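PDB 1G63: epidermin decarboxylase from Staphylococcus epidermidis, which catalyses the FMN-dependent oxidative decarboxylation of the C-terminal cysteine of the epidermin precursor peptide, forming a carbon-carbon double bond. Local coordinates for residues L6-A11 / T100-T105. Sequence-based numbering, arbitrary orientation.
Sequences LICATA and TTVCLT. With FMN (flavin mononucleotide), chain N; FMN (flavin mononucleotide), chain M.
Leu6 and Cys8 of the strand meet Val102 and Cys103 of the helix through methyls and thiols, and a flat group nearby is the flavin of chain N, over one face of whose ring system Ala11 O stands, 3.5 Å from C10. The end methyls of Leu6 and Val102 meet head on, CD2 to CG1 at 4.0 Å. With Val102 CG1 anti to its backbone nitrogen (chi1 160°), this methyl is sent toward the strand, where Cys8 SG also lies beside it. Cys8 SG is 4.2 Å from Cys103 SG, a sulfur-to-sulfur contact without a disulfide. Just past the strand, Ala11 N donates to phosphate oxygen O2P of the chain N flavin at 2.6 Å (163°), while the ribityl O2' gives its proton to Ala11 O. On the helix, Thr101 OG1 accepts from O3' of the chain M flavin at 3.0 Å, a cofactor also hydrogen-bonded to Ala11 N of a neighbouring subunit. The contact thus sits between two FMN sites of the dodecamer. Strand 6-9 and helix 100-105 cross at -130°, their axes 10.0 Å apart at closest. They belong to strand 5-9, central in the parallel Rossmann-like sheet between 32-36 and 76-82, and to helix 98-105, with helix 67-72 flanking Val102 and helix 84-91 flanking Cys103.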
loop_
_atom_site.group_PDB
_atom_site.type_symbol
_atom_site.label_atom_id
_atom_site.label_comp_id
_atom_site.label_asym_id
_atom_site.label_seq_id
_atom_site.Cartn_x
_atom_site.Cartn_y
_atom_site.Cartn_z
ATOM N N LEU B 6 -26.500 -0.938 26.460
ATOM C CA LEU B 6 -25.539 -1.244 25.408
ATOM C C LEU B 6 -26.078 -2.295 24.450
ATOM O O LEU B 6 -26.603 -3.325 24.877
ATOM C CB LEU B 6 -24.225 -1.749 26.009
ATOM C CG LEU B 6 -23.199 -2.332 25.027
ATOM C CD1 LEU B 6 -22.828 -1.296 23.974
ATOM C CD2 LEU B 6 -21.964 -2.792 25.782
ATOM N N ILE B 7 -25.967 -2.023 23.153
ATOM C CA ILE B 7 -26.412 -2.974 22.146
ATOM C C ILE B 7 -25.177 -3.622 21.538
ATOM O O ILE B 7 -24.268 -2.935 21.075
ATOM C CB ILE B 7 -27.186 -2.307 20.988
ATOM C CG1 ILE B 7 -28.530 -1.778 21.477
ATOM C CG2 ILE B 7 -27.392 -3.323 19.847
ATOM C CD1 ILE B 7 -29.313 -1.049 20.395
ATOM N N CYS B 8 -25.139 -4.947 21.563
ATOM C CA CYS B 8 -24.042 -5.691 20.961
ATOM C C CYS B 8 -24.642 -6.307 19.702
ATOM O O CYS B 8 -25.416 -7.259 19.784
ATOM C CB CYS B 8 -23.535 -6.782 21.916
ATOM S SG CYS B 8 -22.585 -6.122 23.331
ATOM N N ALA B 9 -24.311 -5.736 18.547
ATOM C CA ALA B 9 -24.834 -6.207 17.266
ATOM C C ALA B 9 -23.887 -7.178 16.561
ATOM O O ALA B 9 -22.681 -6.948 16.480
ATOM C CB ALA B 9 -25.135 -5.019 16.360
ATOM N N THR B 10 -24.455 -8.259 16.041
ATOM C CA THR B 10 -23.682 -9.279 15.349
ATOM C C THR B 10 -24.069 -9.387 13.877
ATOM O O THR B 10 -25.064 -8.789 13.430
ATOM C CB THR B 10 -23.843 -10.656 16.040
ATOM O OG1 THR B 10 -25.194 -11.120 15.909
ATOM C CG2 THR B 10 -23.489 -10.541 17.518
ATOM N N ALA B 11 -23.280 -10.164 13.136
ATOM C CA ALA B 11 -23.465 -10.345 11.701
ATOM C C ALA B 11 -24.728 -11.069 11.247
ATOM O O ALA B 11 -24.672 -12.095 10.568
ATOM C CB ALA B 11 -22.235 -11.016 11.104
ATOM N N THR B 100 -17.789 -10.049 22.224
ATOM C CA THR B 100 -17.867 -11.313 22.896
ATOM C C THR B 100 -17.151 -11.284 24.273
ATOM O O THR B 100 -17.549 -11.982 25.211
ATOM C CB THR B 100 -17.336 -12.372 21.911
ATOM O OG1 THR B 100 -18.045 -13.589 22.093
ATOM C CG2 THR B 100 -15.878 -12.583 22.075
ATOM N N THR B 101 -16.121 -10.448 24.407
ATOM C CA THR B 101 -15.420 -10.317 25.691
ATOM C C THR B 101 -16.307 -9.525 26.664
ATOM O O THR B 101 -16.308 -9.769 27.874
ATOM C CB THR B 101 -14.068 -9.573 25.536
ATOM O OG1 THR B 101 -13.160 -10.386 24.790
ATOM C CG2 THR B 101 -13.458 -9.265 26.895
ATOM N N VAL B 102 -17.049 -8.563 26.126
ATOM C CA VAL B 102 -17.962 -7.762 26.931
ATOM C C VAL B 102 -19.098 -8.651 27.444
ATOM O O VAL B 102 -19.529 -8.518 28.593
ATOM C CB VAL B 102 -18.545 -6.580 26.100
ATOM C CG1 VAL B 102 -19.838 -6.050 26.731
ATOM C CG2 VAL B 102 -17.506 -5.465 26.015
ATOM N N CYS B 103 -19.568 -9.562 26.595
ATOM C CA CYS B 103 -20.645 -10.466 26.972
ATOM C C CYS B 103 -20.237 -11.461 28.050
ATOM O O CYS B 103 -21.067 -11.856 28.857
ATOM C CB CYS B 103 -21.187 -11.206 25.742
ATOM S SG CYS B 103 -22.110 -10.140 24.611
ATOM N N LEU B 104 -18.970 -11.868 28.068
ATOM C CA LEU B 104 -18.510 -12.800 29.096
ATOM C C LEU B 104 -18.500 -12.067 30.434
ATOM O O LEU B 104 -19.030 -12.546 31.432
ATOM C CB LEU B 104 -17.096 -13.308 28.800
ATOM C CG LEU B 104 -16.497 -14.205 29.904
ATOM C CD1 LEU B 104 -16.372 -15.638 29.414
ATOM C CD2 LEU B 104 -15.134 -13.685 30.325
ATOM N N THR B 105 -17.891 -10.889 30.433
ATOM C CA THR B 105 -17.780 -10.080 31.633
ATOM C C THR B 105 -19.136 -9.673 32.207
ATOM O O THR B 105 -19.323 -9.670 33.424
ATOM C CB THR B 105 -16.947 -8.813 31.351
ATOM O OG1 THR B 105 -15.672 -9.189 30.827
ATOM C CG2 THR B 105 -16.742 -8.009 32.621
HETATM N N1 FMN N . -26.047 -15.707 10.938
HETATM C C2 FMN N . -27.042 -15.664 11.879
HETATM O O2 FMN N . -26.962 -16.178 12.957
HETATM N N3 FMN N . -28.258 -14.969 11.566
HETATM C C4 FMN N . -28.519 -14.340 10.398
HETATM O O4 FMN N . -29.617 -13.792 10.214
HETATM C C4A FMN N . -27.465 -14.411 9.378
HETATM N N5 FMN N . -27.602 -13.788 8.214
HETATM C C5A FMN N . -26.542 -13.721 7.354
HETATM C C6 FMN N . -26.651 -12.947 6.119
HETATM C C7 FMN N . -25.685 -12.948 5.154
HETATM C C7M FMN N . -25.833 -12.110 3.874
HETATM C C8 FMN N . -24.373 -13.554 5.459
HETATM C C8M FMN N . -23.221 -13.468 4.486
HETATM C C9 FMN N . -24.263 -14.319 6.616
HETATM C C9A FMN N . -25.289 -14.430 7.575
HETATM N N10 FMN N . -25.215 -15.182 8.788
HETATM C C10 FMN N . -26.213 -15.121 9.753
HETATM C "C1'" FMN N . -23.979 -15.909 9.113
HETATM C "C2'" FMN N . -23.088 -15.029 10.024
HETATM O "O2'" FMN N . -22.743 -13.757 9.470
HETATM C "C3'" FMN N . -21.798 -15.771 10.368
HETATM O "O3'" FMN N . -22.126 -16.984 11.123
HETATM C "C4'" FMN N . -20.767 -14.974 11.154
HETATM O "O4'" FMN N . -19.517 -15.700 11.259
HETATM C "C5'" FMN N . -21.222 -14.547 12.541
HETATM O "O5'" FMN N . -20.233 -13.696 13.157
HETATM P P FMN N . -20.521 -12.818 14.448
HETATM O O1P FMN N . -20.995 -13.752 15.517
HETATM O O2P FMN N . -21.503 -11.773 14.078
HETATM O O3P FMN N . -19.127 -12.181 14.794
HETATM N N1 FMN M . -8.499 -10.851 29.181
HETATM C C2 FMN M . -8.122 -11.697 30.195
HETATM O O2 FMN M . -8.469 -12.838 30.289
HETATM N N3 FMN M . -7.265 -11.195 31.213
HETATM C C4 FMN M . -6.779 -9.936 31.283
HETATM O O4 FMN M . -6.066 -9.602 32.235
HETATM C C4A FMN M . -7.204 -9.016 30.218
HETATM N N5 FMN M . -6.749 -7.771 30.168
HETATM C C5A FMN M . -7.026 -7.002 29.081
HETATM C C6 FMN M . -6.444 -5.666 28.969
HETATM C C7 FMN M . -6.784 -4.783 27.975
HETATM C C7M FMN M . -6.133 -3.390 27.884
HETATM C C8 FMN M . -7.585 -5.269 26.833
HETATM C C8M FMN M . -7.870 -4.387 25.646
HETATM C C9 FMN M . -8.171 -6.529 26.941
HETATM C C9A FMN M . -7.927 -7.413 28.014
HETATM N N10 FMN M . -8.480 -8.718 28.151
HETATM C C10 FMN M . -8.078 -9.582 29.161
HETATM C "C1'" FMN M . -9.381 -9.243 27.104
HETATM C "C2'" FMN M . -8.563 -10.079 26.091
HETATM O "O2'" FMN M . -7.493 -9.363 25.458
HETATM C "C3'" FMN M . -9.481 -10.623 25.000
HETATM O "O3'" FMN M . -10.477 -11.494 25.601
HETATM C "C4'" FMN M . -8.798 -11.381 23.870
HETATM O "O4'" FMN M . -9.739 -11.675 22.813
HETATM C "C5'" FMN M . -8.101 -12.662 24.299
HETATM O "O5'" FMN M . -7.385 -13.241 23.195
HETATM P P FMN M . -6.288 -14.360 23.350
HETATM O O1P FMN M . -6.930 -15.486 24.059
HETATM O O2P FMN M . -5.107 -13.796 24.076
HETATM O O3P FMN M . -5.893 -14.730 21.871
#